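Local coordinates for uncharacterized protein DUF1185 (Bordetella bronchiseptica RB50, PDB 3BYQ), which is of unknown function but probably takes part in amino-acid metabolism, with a fold that is a variant of the Bacillus chorismate mutase fold, at residues B[14-19]-B[28-33]; B[32-37]-B[65-70]; B[75-80]-B[135-140]; B[142-147]-B[170-175]. One frame throughout, in Å; residues are numbered along the deposited sequence. Where two conformers were deposited one is given.

Contact 1 of 4, residues B[14-19]-B[28-33]; sequences VETTYH and PLKLAA. With EDO (1,2-ethanediol), chain Y.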
loop_
_atom_site.group_PDB
_atom_site.type_symbol
_atom_site.label_atom_id
_atom_site.label_comp_id
_atom_site.label_asym_id
_atom_site.label_seq_id
_atom_site.Cartn_x
_atom_site.Cartn_y
_atom_site.Cartn_z
ATOM N N VAL B 14 18.752 7.457 8.485
ATOM C CA VAL B 14 18.933 8.734 9.190
ATOM C C VAL B 14 18.084 9.747 8.445
ATOM O O VAL B 14 18.327 10.029 7.295
ATOM C CB VAL B 14 20.388 9.251 9.317
ATOM C CG1 VAL B 14 20.423 10.571 10.100
ATOM C CG2 VAL B 14 21.270 8.177 10.001
ATOM N N GLU B 15 17.074 10.261 9.130
ATOM C CA GLU B 15 16.170 11.262 8.580
ATOM C C GLU B 15 16.477 12.590 9.239
ATOM O O GLU B 15 16.387 12.722 10.455
ATOM C CB GLU B 15 14.717 10.842 8.889
ATOM C CG GLU B 15 13.654 11.778 8.363
ATOM C CD GLU B 15 12.293 11.524 8.995
ATOM O OE1 GLU B 15 12.089 11.733 10.233
ATOM O OE2 GLU B 15 11.395 11.124 8.222
ATOM N N THR B 16 16.815 13.574 8.435
ATOM C CA THR B 16 17.126 14.910 8.926
ATOM C C THR B 16 15.995 15.814 8.484
ATOM O O THR B 16 15.700 15.901 7.290
ATOM C CB THR B 16 18.452 15.431 8.361
ATOM O OG1 THR B 16 19.501 14.465 8.619
ATOM C CG2 THR B 16 18.817 16.776 8.974
ATOM N N THR B 17 15.338 16.430 9.468
ATOM C CA THR B 17 14.248 17.360 9.195
ATOM C C THR B 17 14.652 18.796 9.515
ATOM O O THR B 17 15.011 19.140 10.645
ATOM C CB THR B 17 13.002 16.997 10.005
ATOM O OG1 THR B 17 12.606 15.653 9.693
ATOM C CG2 THR B 17 11.851 17.956 9.694
ATOM N N TYR B 18 14.591 19.625 8.488
ATOM C CA TYR B 18 14.988 21.021 8.589
ATOM C C TYR B 18 13.830 21.914 9.034
ATOM O O TYR B 18 14.018 22.932 9.701
ATOM C CB TYR B 18 15.541 21.517 7.250
ATOM C CG TYR B 18 16.787 20.809 6.890
ATOM C CD1 TYR B 18 17.988 21.135 7.502
ATOM C CD2 TYR B 18 16.780 19.774 5.972
ATOM C CE1 TYR B 18 19.149 20.454 7.186
ATOM C CE2 TYR B 18 17.921 19.092 5.657
ATOM C CZ TYR B 18 19.106 19.419 6.284
ATOM O OH TYR B 18 20.265 18.737 5.971
ATOM N N HIS B 19 12.635 21.543 8.591
ATOM C CA HIS B 19 11.416 22.287 8.907
ATOM C C HIS B 19 10.205 21.491 8.477
ATOM O O HIS B 19 10.350 20.467 7.815
ATOM C CB HIS B 19 11.382 23.644 8.173
ATOM C CG HIS B 19 11.228 23.543 6.686
ATOM N ND1 HIS B 19 10.012 23.330 6.072
ATOM C CD2 HIS B 19 12.129 23.668 5.694
ATOM C CE1 HIS B 19 10.179 23.326 4.762
ATOM N NE2 HIS B 19 11.456 23.518 4.506
ATOM N N PRO B 28 18.679 21.207 12.730
ATOM C CA PRO B 28 17.645 20.277 12.327
ATOM C C PRO B 28 17.512 19.102 13.261
ATOM O O PRO B 28 18.413 18.803 14.034
ATOM C CB PRO B 28 18.148 19.776 10.968
ATOM C CG PRO B 28 19.573 19.954 10.988
ATOM C CD PRO B 28 19.822 21.183 11.799
ATOM N N LEU B 29 16.366 18.458 13.201
ATOM C CA LEU B 29 16.170 17.227 13.933
ATOM C C LEU B 29 16.703 16.041 13.149
ATOM O O LEU B 29 16.505 15.955 11.944
ATOM C CB LEU B 29 14.672 17.010 14.184
ATOM C CG LEU B 29 14.260 15.703 14.845
ATOM C CD1 LEU B 29 14.839 15.552 16.268
ATOM C CD2 LEU B 29 12.766 15.671 14.837
ATOM N N LYS B 30 17.386 15.129 13.834
ATOM C CA LYS B 30 17.759 13.858 13.224
ATOM C C LYS B 30 17.106 12.741 14.035
ATOM O O LYS B 30 17.159 12.733 15.278
ATOM C CB LYS B 30 19.239 13.613 13.157
ATOM C CG LYS B 30 19.956 14.630 12.352
ATOM C CD LYS B 30 21.390 14.183 12.047
ATOM C CE LYS B 30 22.146 15.324 11.439
ATOM N NZ LYS B 30 23.427 14.895 10.821
ATOM N N LEU B 31 16.447 11.864 13.295
ATOM C CA LEU B 31 15.863 10.614 13.840
ATOM C C LEU B 31 16.491 9.480 13.045
ATOM O O LEU B 31 16.534 9.536 11.825
ATOM C CB LEU B 31 14.342 10.582 13.675
ATOM C CG LEU B 31 13.530 11.628 14.449
ATOM C CD1 LEU B 31 12.058 11.548 14.095
ATOM C CD2 LEU B 31 13.713 11.527 15.951
ATOM N N ALA B 32 16.912 8.425 13.732
ATOM C CA ALA B 32 17.615 7.320 13.054
ATOM C C ALA B 32 17.092 5.994 13.521
ATOM O O ALA B 32 16.729 5.843 14.700
ATOM C CB ALA B 32 19.136 7.420 13.301
ATOM N N ALA B 33 17.042 5.031 12.596
ATOM C CA ALA B 33 16.551 3.683 12.943
ATOM C C ALA B 33 17.571 2.684 12.433
ATOM O O ALA B 33 18.115 2.854 11.361
ATOM C CB ALA B 33 15.191 3.416 12.312
HETATM C C1 EDO Y . 22.481 14.675 7.352
HETATM O O1 EDO Y . 22.023 15.613 8.312
HETATM C C2 EDO Y . 22.547 15.395 6.029
HETATM O O2 EDO Y . 23.611 16.338 6.120
#

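Contact 2 of 4, residues B[32-37]-B[65-70]; sequences AASCAV and ATELVD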
loop_
_atom_site.group_PDB
_atom_site.type_symbol
_atom_site.label_atom_id
_atom_site.label_comp_id
_atom_site.label_asym_id
_atom_site.label_seq_id
_atom_site.Cartn_x
_atom_site.Cartn_y
_atom_site.Cartn_z
ATOM N N ALA B 32 16.912 8.425 13.732
ATOM C CA ALA B 32 17.615 7.320 13.054
ATOM C C ALA B 32 17.092 5.994 13.521
ATOM O O ALA B 32 16.729 5.843 14.700
ATOM C CB ALA B 32 19.136 7.420 13.301
ATOM N N ALA B 33 17.042 5.031 12.596
ATOM C CA ALA B 33 16.551 3.683 12.943
ATOM C C ALA B 33 17.571 2.684 12.433
ATOM O O ALA B 33 18.115 2.854 11.361
ATOM C CB ALA B 33 15.191 3.416 12.312
ATOM N N SER B 34 17.844 1.688 13.270
ATOM C CA SER B 34 18.723 0.580 12.928
ATOM C C SER B 34 17.865 -0.663 13.034
ATOM O O SER B 34 17.320 -0.940 14.090
ATOM C CB SER B 34 19.916 0.485 13.886
ATOM O OG SER B 34 20.842 -0.551 13.508
ATOM N N CYS B 35 17.779 -1.393 11.923
ATOM C CA CYS B 35 16.966 -2.607 11.806
ATOM C C CYS B 35 17.808 -3.801 11.382
ATOM O O CYS B 35 18.783 -3.679 10.596
ATOM C CB CYS B 35 15.917 -2.423 10.718
ATOM S SG CYS B 35 14.839 -0.929 10.920
ATOM N N ALA B 36 17.399 -4.957 11.889
ATOM C CA ALA B 36 17.978 -6.243 11.514
ATOM C C ALA B 36 16.850 -7.238 11.229
ATOM O O ALA B 36 15.890 -7.354 12.021
ATOM C CB ALA B 36 18.880 -6.806 12.617
ATOM N N VAL B 37 17.041 -7.964 10.124
ATOM C CA VAL B 37 16.137 -9.015 9.672
ATOM C C VAL B 37 16.803 -10.326 9.998
ATOM O O VAL B 37 17.903 -10.591 9.547
ATOM C CB VAL B 37 15.852 -8.934 8.174
ATOM C CG1 VAL B 37 14.950 -10.070 7.749
ATOM C CG2 VAL B 37 15.225 -7.577 7.812
ATOM N N ALA B 65 21.946 -0.700 19.028
ATOM C CA ALA B 65 21.998 0.521 19.844
ATOM C C ALA B 65 23.359 1.168 19.677
ATOM O O ALA B 65 23.471 2.365 19.572
ATOM C CB ALA B 65 21.689 0.225 21.355
ATOM N N THR B 66 24.393 0.351 19.670
ATOM C CA THR B 66 25.779 0.860 19.487
ATOM C C THR B 66 25.936 1.553 18.147
ATOM O O THR B 66 26.539 2.619 18.040
ATOM C CB THR B 66 26.824 -0.262 19.665
ATOM O OG1 THR B 66 26.668 -0.810 20.988
ATOM C CG2 THR B 66 28.221 0.258 19.507
ATOM N N GLU B 67 25.327 0.976 17.127
ATOM C CA GLU B 67 25.401 1.561 15.799
ATOM C C GLU B 67 24.761 2.938 15.767
ATOM O O GLU B 67 25.252 3.867 15.126
ATOM C CB GLU B 67 24.709 0.674 14.778
ATOM C CG GLU B 67 24.770 1.218 13.398
ATOM C CD GLU B 67 24.097 0.321 12.358
ATOM O OE1 GLU B 67 23.113 -0.390 12.703
ATOM O OE2 GLU B 67 24.561 0.353 11.194
ATOM N N LEU B 68 23.641 3.057 16.465
ATOM C CA LEU B 68 22.891 4.324 16.502
ATOM C C LEU B 68 23.684 5.403 17.229
ATOM O O LEU B 68 23.788 6.537 16.760
ATOM C CB LEU B 68 21.517 4.131 17.112
ATOM C CG LEU B 68 20.442 3.459 16.240
ATOM C CD1 LEU B 68 19.179 3.075 17.067
ATOM C CD2 LEU B 68 20.092 4.373 15.045
ATOM N N VAL B 69 24.305 5.045 18.349
ATOM C CA VAL B 69 25.126 6.025 19.085
ATOM C C VAL B 69 26.310 6.440 18.237
ATOM O O VAL B 69 26.641 7.630 18.154
ATOM C CB VAL B 69 25.565 5.513 20.472
ATOM C CG1 VAL B 69 26.696 6.363 21.048
ATOM C CG2 VAL B 69 24.366 5.521 21.384
ATOM N N ASP B 70 26.933 5.477 17.580
ATOM C CA ASP B 70 28.068 5.789 16.712
ATOM C C ASP B 70 27.655 6.700 15.543
ATOM O O ASP B 70 28.439 7.498 15.043
ATOM C CB ASP B 70 28.730 4.526 16.156
ATOM C CG ASP B 70 29.451 3.692 17.240
ATOM O OD1 ASP B 70 29.589 4.175 18.392
ATOM O OD2 ASP B 70 29.863 2.539 16.924
#

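Contact 3 of 4, residues B[75-80]-B[135-140]; sequences DNIEVY and HYIHAS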
loop_
_atom_site.group_PDB
_atom_site.type_symbol
_atom_site.label_atom_id
_atom_site.label_comp_id
_atom_site.label_asym_id
_atom_site.label_seq_id
_atom_site.Cartn_x
_atom_site.Cartn_y
_atom_site.Cartn_z
ATOM N N ASP B 75 26.536 12.007 22.654
ATOM C CA ASP B 75 26.136 13.237 23.344
ATOM C C ASP B 75 24.883 13.902 22.762
ATOM O O ASP B 75 24.399 14.908 23.291
ATOM C CB ASP B 75 27.269 14.255 23.279
ATOM N N ASN B 76 24.345 13.343 21.686
ATOM C CA ASN B 76 23.253 13.982 20.986
ATOM C C ASN B 76 21.902 13.313 21.092
ATOM O O ASN B 76 20.970 13.713 20.425
ATOM C CB ASN B 76 23.620 14.085 19.512
ATOM C CG ASN B 76 24.833 14.927 19.286
ATOM O OD1 ASN B 76 24.945 16.024 19.833
ATOM N ND2 ASN B 76 25.744 14.439 18.468
ATOM N N ILE B 77 21.794 12.319 21.939
ATOM C CA ILE B 77 20.573 11.538 22.036
ATOM C C ILE B 77 19.564 12.095 23.027
ATOM O O ILE B 77 19.848 12.231 24.219
ATOM C CB ILE B 77 20.873 10.063 22.416
ATOM C CG1 ILE B 77 22.005 9.457 21.556
ATOM C CG2 ILE B 77 19.583 9.226 22.398
ATOM C CD1 ILE B 77 21.834 9.498 20.056
ATOM N N GLU B 78 18.370 12.372 22.525
ATOM C CA GLU B 78 17.285 12.840 23.360
ATOM C C GLU B 78 16.007 12.046 23.290
ATOM O O GLU B 78 15.232 12.154 24.181
ATOM C CB GLU B 78 16.984 14.315 23.118
ATOM C CG GLU B 78 18.173 15.229 23.368
ATOM C CD GLU B 78 17.819 16.715 23.317
ATOM O OE1 GLU B 78 16.632 17.108 23.386
ATOM O OE2 GLU B 78 18.767 17.497 23.208
ATOM N N VAL B 79 15.783 11.262 22.234
ATOM C CA VAL B 79 14.559 10.456 22.116
ATOM C C VAL B 79 14.898 9.039 21.644
ATOM O O VAL B 79 15.932 8.819 21.034
ATOM C CB VAL B 79 13.511 11.097 21.147
ATOM C CG1 VAL B 79 13.057 12.490 21.649
ATOM C CG2 VAL B 79 14.020 11.177 19.701
ATOM N N TYR B 80 14.026 8.093 21.967
ATOM C CA TYR B 80 14.213 6.718 21.480
ATOM C C TYR B 80 12.897 5.952 21.388
ATOM O O TYR B 80 11.845 6.429 21.813
ATOM C CB TYR B 80 15.305 5.930 22.290
ATOM C CG TYR B 80 15.175 5.818 23.814
ATOM C CD1 TYR B 80 13.973 6.034 24.506
ATOM C CD2 TYR B 80 16.266 5.402 24.556
ATOM C CE1 TYR B 80 13.915 5.899 25.938
ATOM C CE2 TYR B 80 16.195 5.213 25.942
ATOM C CZ TYR B 80 15.040 5.467 26.625
ATOM O OH TYR B 80 15.088 5.313 28.012
ATOM N N HIS B 135 9.829 9.139 22.351
ATOM C CA HIS B 135 9.699 10.150 23.386
ATOM C C HIS B 135 11.027 10.405 24.082
ATOM O O HIS B 135 12.044 9.730 23.800
ATOM C CB HIS B 135 8.526 9.919 24.320
ATOM C CG HIS B 135 8.628 8.720 25.198
ATOM N ND1 HIS B 135 7.590 7.819 25.320
ATOM C CD2 HIS B 135 9.580 8.325 26.085
ATOM C CE1 HIS B 135 7.916 6.902 26.219
ATOM N NE2 HIS B 135 9.118 7.177 26.694
ATOM N N TYR B 136 11.012 11.432 24.928
ATOM C CA TYR B 136 12.243 11.883 25.633
ATOM C C TYR B 136 12.783 10.820 26.560
ATOM O O TYR B 136 12.068 10.244 27.402
ATOM C CB TYR B 136 11.947 13.166 26.396
ATOM C CG TYR B 136 13.104 13.864 27.060
ATOM C CD1 TYR B 136 14.235 14.204 26.363
ATOM C CD2 TYR B 136 12.989 14.285 28.362
ATOM C CE1 TYR B 136 15.261 14.901 26.989
ATOM C CE2 TYR B 136 13.982 14.985 28.990
ATOM C CZ TYR B 136 15.121 15.302 28.297
ATOM O OH TYR B 136 16.156 15.988 28.899
ATOM N N ILE B 137 14.103 10.652 26.490
ATOM C CA ILE B 137 14.761 9.538 27.208
ATOM C C ILE B 137 14.804 9.713 28.723
ATOM O O ILE B 137 14.986 8.731 29.441
ATOM C CB ILE B 137 16.183 9.240 26.669
ATOM C CG1 ILE B 137 17.198 10.313 26.982
ATOM C CG2 ILE B 137 16.127 8.894 25.117
ATOM C CD1 ILE B 137 18.618 9.845 26.611
ATOM N N HIS B 138 14.631 10.936 29.201
ATOM C CA HIS B 138 14.773 11.208 30.622
ATOM C C HIS B 138 13.477 11.429 31.377
ATOM O O HIS B 138 13.459 11.424 32.610
ATOM C CB HIS B 138 15.651 12.433 30.839
ATOM C CG HIS B 138 17.028 12.273 30.298
ATOM N ND1 HIS B 138 17.892 11.294 30.737
ATOM C CD2 HIS B 138 17.686 12.961 29.334
ATOM C CE1 HIS B 138 19.034 11.394 30.080
ATOM N NE2 HIS B 138 18.941 12.403 29.225
ATOM N N ALA B 139 12.407 11.630 30.630
ATOM C CA ALA B 139 11.111 11.958 31.206
ATOM C C ALA B 139 10.086 11.854 30.083
ATOM O O ALA B 139 10.016 12.700 29.205
ATOM C CB ALA B 139 11.085 13.366 31.789
ATOM N N SER B 140 9.309 10.792 30.135
ATOM C CA SER B 140 8.399 10.462 29.050
ATOM C C SER B 140 7.388 11.560 28.742
ATOM O O SER B 140 6.900 11.644 27.630
ATOM C CB SER B 140 7.644 9.150 29.375
ATOM O OG SER B 140 6.892 9.300 30.521
HETATM O O HOH W 1 19.923 13.701 26.585
#

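Contact 4 of 4, residues B[142-147]-B[170-175]; sequences VRSHFN and TGARVH. With EDO (1,2-ethanediol), chain R; EDO (1,2-ethanediol), chain T; EDO (1,2-ethanediol), chain P.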
loop_
_atom_site.group_PDB
_atom_site.type_symbol
_atom_site.label_atom_id
_atom_site.label_comp_id
_atom_site.label_asym_id
_atom_site.label_seq_id
_atom_site.Cartn_x
_atom_site.Cartn_y
_atom_site.Cartn_z
ATOM N N VAL B 142 7.729 14.842 28.549
ATOM C CA VAL B 142 8.197 16.125 27.908
ATOM C C VAL B 142 7.523 16.258 26.561
ATOM O O VAL B 142 7.847 15.552 25.598
ATOM C CB VAL B 142 9.723 16.226 27.848
ATOM C CG1 VAL B 142 10.176 17.389 26.972
ATOM C CG2 VAL B 142 10.283 16.321 29.286
ATOM N N ARG B 143 6.610 17.226 26.488
ATOM C CA ARG B 143 5.678 17.299 25.354
ATOM C C ARG B 143 6.285 17.615 24.006
ATOM O O ARG B 143 5.822 17.145 22.953
ATOM C CB ARG B 143 4.534 18.264 25.681
ATOM C CG ARG B 143 3.389 18.192 24.694
ATOM C CD ARG B 143 2.304 19.112 25.126
ATOM N NE ARG B 143 1.622 18.605 26.311
ATOM C CZ ARG B 143 0.708 19.273 26.994
ATOM N NH1 ARG B 143 0.436 20.510 26.668
ATOM N NH2 ARG B 143 0.101 18.720 28.031
ATOM N N SER B 144 7.327 18.425 24.032
ATOM C CA SER B 144 7.998 18.863 22.837
ATOM C C SER B 144 8.645 17.739 22.008
ATOM O O SER B 144 8.893 17.893 20.810
ATOM C CB SER B 144 9.115 19.825 23.204
ATOM O OG SER B 144 9.993 19.266 24.181
ATOM N N HIS B 145 8.900 16.623 22.681
ATOM C CA HIS B 145 9.689 15.524 22.100
ATOM C C HIS B 145 8.917 14.370 21.477
ATOM O O HIS B 145 9.518 13.568 20.808
ATOM C CB HIS B 145 10.701 15.012 23.113
ATOM C CG HIS B 145 11.874 15.930 23.283
ATOM N ND1 HIS B 145 11.735 17.265 23.616
ATOM C CD2 HIS B 145 13.204 15.684 23.255
ATOM C CE1 HIS B 145 12.935 17.809 23.725
ATOM N NE2 HIS B 145 13.844 16.878 23.477
ATOM N N PHE B 146 7.624 14.245 21.749
ATOM C CA PHE B 146 6.814 13.182 21.097
ATOM C C PHE B 146 6.958 13.317 19.615
ATOM O O PHE B 146 6.806 14.416 19.059
ATOM C CB PHE B 146 5.330 13.259 21.460
ATOM C CG PHE B 146 5.078 13.143 22.919
ATOM C CD1 PHE B 146 5.451 12.005 23.607
ATOM C CD2 PHE B 146 4.374 14.112 23.592
ATOM C CE1 PHE B 146 5.205 11.884 24.957
ATOM C CE2 PHE B 146 4.089 13.975 24.961
ATOM C CZ PHE B 146 4.517 12.865 25.621
ATOM N N ASN B 147 7.264 12.214 18.954
ATOM C CA ASN B 147 7.502 12.235 17.527
ATOM C C ASN B 147 7.414 10.836 16.939
ATOM O O ASN B 147 7.116 9.879 17.657
ATOM C CB ASN B 147 8.902 12.809 17.237
ATOM C CG ASN B 147 8.957 13.625 15.971
ATOM O OD1 ASN B 147 8.192 13.419 15.017
ATOM N ND2 ASN B 147 9.852 14.611 15.971
ATOM N N THR B 170 17.640 13.183 18.114
ATOM C CA THR B 170 18.467 14.255 18.703
ATOM C C THR B 170 17.755 15.406 19.406
ATOM O O THR B 170 18.414 16.211 20.074
ATOM C CB THR B 170 19.375 14.875 17.635
ATOM O OG1 THR B 170 18.552 15.509 16.639
ATOM C CG2 THR B 170 20.236 13.815 17.028
ATOM N N GLY B 171 16.433 15.464 19.285
ATOM C CA GLY B 171 15.701 16.550 19.912
ATOM C C GLY B 171 14.209 16.526 19.753
ATOM O O GLY B 171 13.625 15.497 19.464
ATOM N N ALA B 172 13.653 17.726 19.898
ATOM C CA ALA B 172 12.207 17.992 19.843
ATOM C C ALA B 172 11.682 18.078 18.420
ATOM O O ALA B 172 12.452 18.222 17.454
ATOM C CB ALA B 172 11.899 19.285 20.582
ATOM N N ARG B 173 10.367 18.011 18.290
ATOM C CA ARG B 173 9.737 18.296 16.984
ATOM C C ARG B 173 10.228 19.672 16.496
ATOM O O ARG B 173 10.399 20.619 17.292
ATOM C CB ARG B 173 8.229 18.351 17.067
ATOM C CG ARG B 173 7.551 17.044 17.466
ATOM C CD ARG B 173 6.011 17.117 17.400
ATOM N NE ARG B 173 5.483 18.115 18.321
ATOM C CZ ARG B 173 5.387 17.928 19.627
ATOM N NH1 ARG B 173 5.778 16.797 20.186
ATOM N NH2 ARG B 173 4.908 18.907 20.379
ATOM N N VAL B 174 10.370 19.808 15.192
ATOM C CA VAL B 174 10.955 21.052 14.625
ATOM C C VAL B 174 10.173 22.318 14.882
ATOM O O VAL B 174 10.775 23.385 14.934
ATOM C CB VAL B 174 11.282 20.933 13.097
ATOM C CG1 VAL B 174 12.384 19.877 12.900
ATOM C CG2 VAL B 174 9.986 20.597 12.334
ATOM N N HIS B 175 8.861 22.186 15.091
ATOM C CA HIS B 175 7.981 23.332 15.412
ATOM C C HIS B 175 7.176 23.107 16.671
ATOM O O HIS B 175 6.060 23.565 16.791
ATOM C CB HIS B 175 7.044 23.700 14.254
ATOM C CG HIS B 175 7.767 23.950 12.984
ATOM N ND1 HIS B 175 8.902 24.734 12.906
ATOM C CD2 HIS B 175 7.515 23.515 11.731
ATOM C CE1 HIS B 175 9.327 24.745 11.653
ATOM N NE2 HIS B 175 8.498 24.024 10.922
HETATM C C1 EDO R . 8.221 27.204 17.096
HETATM O O1 EDO R . 8.640 26.070 17.878
HETATM C C2 EDO R . 8.388 26.981 15.585
HETATM O O2 EDO R . 9.695 26.532 15.171
HETATM C C1 EDO T . 18.627 19.041 17.132
HETATM O O1 EDO T . 17.681 17.992 17.318
HETATM C C2 EDO T . 19.181 19.581 18.447
HETATM O O2 EDO T . 18.639 18.864 19.548
HETATM C C1 EDO P . 14.765 20.149 16.432
HETATM O O1 EDO P . 15.061 19.027 17.265
HETATM C C2 EDO P . 14.124 21.257 17.217
HETATM O O2 EDO P . 14.992 21.674 18.278
HETATM O O HOH W 2 11.229 14.486 18.593
HETATM O O HOH W 3 9.753 17.151 13.726
#

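Contact 1 of 4, residues B[14-19]-B[28-33]
Four backbone hydrogen bonds tie Glu15 and Thr17 to Leu31 and Leu29. Glu15 and Leu31 form one hydrogen-bonded pair: Glu15 N gives to Leu31 O at 2.8 Å, and Leu31 N returns a bond to Glu15 O. Thr17 and Leu29 form the next such pair. Thr17 N to Leu29 O is 2.8 Å, while Leu29 N to Thr17 O is more bent, with 143° at the hydrogen. Thr16 with Lys30 and Val14 with Ala32 are non-hydrogen-bonded pairs.

On the face of Thr16 and Lys30 a 1,2-ethanediol, probably from the crystallisation liquor, bridges the two polar ends. Thr16 OG1 and the ethanediol O1 share a hydrogen bond of 2.8 Å. The extended Lys30 chain brings NZ to within 3.0 Å of the same O1. On the other face the Glu15 chain runs beside Leu31, and OE2 makes a salt bridge with Lys9 of the second subunit.

Apolar contacts flank these bonds. Val14 CG2 lies 4.0 Å from Ala32 CB. Pro28 CB touches both Thr16 CG2 and the Tyr18 ring, 3.7 Å from Tyr18 CD1. Thr16 OG1 stands beside the backbone N (chi1 -53°), which puts CG2 anti to that N and next to the proline.

The strands run antiparallel, with 163° between their axes. They form a beta hairpin, and residues 14-17 also pair with an antiparallel strand of the second subunit, so the sheet continues across the interface.

Contact 2 of 4, residues B[32-37]-B[65-70]
Ser34 and Glu67 meet through their polar ends. Ser34 OG gives a hydrogen bond to Glu67 OE1; the modelled distance of 2.4 Å is very short, so its exact length is doubtful. Ser34 OG is anti to its own backbone N (chi1 -176°), and the glutamate chain reaches it fully extended as far as CD. Leu68 lies beside this bond. Its CG is 3.8 Å from Ser34 CB, and its CD2 methyl is 3.6 Å from Ala32 CB. Thus one branch of the leucine covers the alanine, while the branch point rests on the serine.

This is helix-on-sheet packing in a variant of the Bacillus chorismate mutase fold, an alpha+beta fold. Helix 51-72 lies on one face of the sheet; the axis of its residues 65-70 passes 8.3 Å from that of residues 32-37. These two segments run at 150°, so they are roughly antiparallel. Ala32 and Ser34 both direct their CB atoms at the helix, and their small side chains are consistent with the close approach.

Further out, Glu67 OE1 also makes a salt bridge with Arg10 NH2 of strand 7-17. That oxygen therefore has two partners, and the arginine probably favours a charged carboxylate. Leu68 also touches Leu166 of strand 161-169, which lies beside strand 29-39 in the sheet. Helix 98-109 packs on Ala65.

Contact 3 of 4, residues B[75-80]-B[135-140]
Ile77 meets Ile137 at the start of the contact. The CD1 methyl of Ile137 lies 3.6 Å from Ile77 O. The same carbonyl accepts a hydrogen bond from a water, which is also hydrogen-bonded to His138 NE2 and so bridges the two segments.

Glu78 takes part mainly through its backbone. Its O accepts a hydrogen bond of 3.0 Å from Ile137 N, which approaches from above the carbonyl plane, 36° out of it. Tyr136 CA-H also points to this oxygen, and Tyr136 CD1 lies 3.2 Å from it. The Glu78 carboxylate turns elsewhere: OE1 binds His145 NE2 and Lys183 NZ.

Val79 pairs with Tyr136 in a non-hydrogen-bonded antiparallel bridge. Its CA-H contacts His135 O, with Val79 CA and His135 O 3.1 Å apart. Glu78 and Val79 together face Gly169 of strand 161-169, which is a classic beta bulge. Here, at the start of strand 79-86, the central sheet takes in the end of strand 130-136 on the other side.

Tyr80 closes the segment with both backbone and ring. Its N donates to His135 O at 3.2 Å, and the return bond from His135 N to Tyr80 O is weak. The CG2 methyl of Ile137 stands over the ring, 3.4 Å from its centroid and 9° off the normal, in a CH-pi contact. The first torsion of Tyr80 (chi1 55°) lays the ring under this methyl, and the two side chains cross at about a right angle. Tyr80 OH is hydrogen-bonded to Ala115 O.

Contact 4 of 4, residues B[142-147]-B[170-175]
Arg173 binds three backbone carbonyls of residues 143-146. Its NH1 gives two hydrogen bonds of 2.8 Å, one from Arg173 NH1 to Arg143 O and the other from Arg173 NH1 to Phe146 O. Both acceptors lie near the guanidinium plane, and Phe146 O receives its bond on a lone pair. NH2 adds a weak bond to Arg143 O. The backbone N of Arg173 donates to Ser144 O at 2.9 Å, and this oxygen also sits over one face of the guanidinium. A bend in the arginine chain at chi3 (-62°) turns the group back to these carbonyls. These bonds help fix the rotation of the guanidinium, and Arg173 NE makes a salt bridge with Glu93 of the third subunit.

A water extends the polar network. It donates to His145 O and Gly171 O and accepts from Asn147 ND2. The Asn147 and Arg173 side chains run alongside each other, heading opposite ways, with Asn147 ND2 3.7 Å from Arg173 CG.

Packing centres on His145. One face of its ring lies against the Gly171-Ala172 peptide; Ala172 N lies 3.7 Å above the plane, displaced toward the ring's rim. Ala172 CB touches His145 CE1 at 3.6 Å. Ser144 OG reaches the ring edge and shares a hydrogen bond of 2.7 Å with His145 ND1. His145 NE2 is bonded to Glu78 OE1, so both ring nitrogens have partners.

The contact joins two loops. One leads from strand 130-136 into strand 147-151, the other follows strand 161-169. Asn147 and Thr170 both touch Leu29 of strand 29-39, and Phe146 stacks on His99 of the third subunit.

Contacts 1, 2 and 3 all reach one mixed sheet, and contact 4 joins loops at the ends of its strands. Contacts 1 and 2 share strand 29-39, with Ala32 and Ala33 in both; their centres are about 14 Å apart. Contact 3 comes later in the chain, and contact 4 last. Contacts 3 and 4 are close neighbours, with centres about 9 Å apart. Leu31 of contact 1 packs on Val79 of contact 3, while Lys30 O probably bonds Thr170 N of contact 4. Contact 1 meets the second subunit, whereas contacts 3 and 4 touch the third. The sheet and the loops at its strand ends thus connect the core with parts of two subunit interfaces.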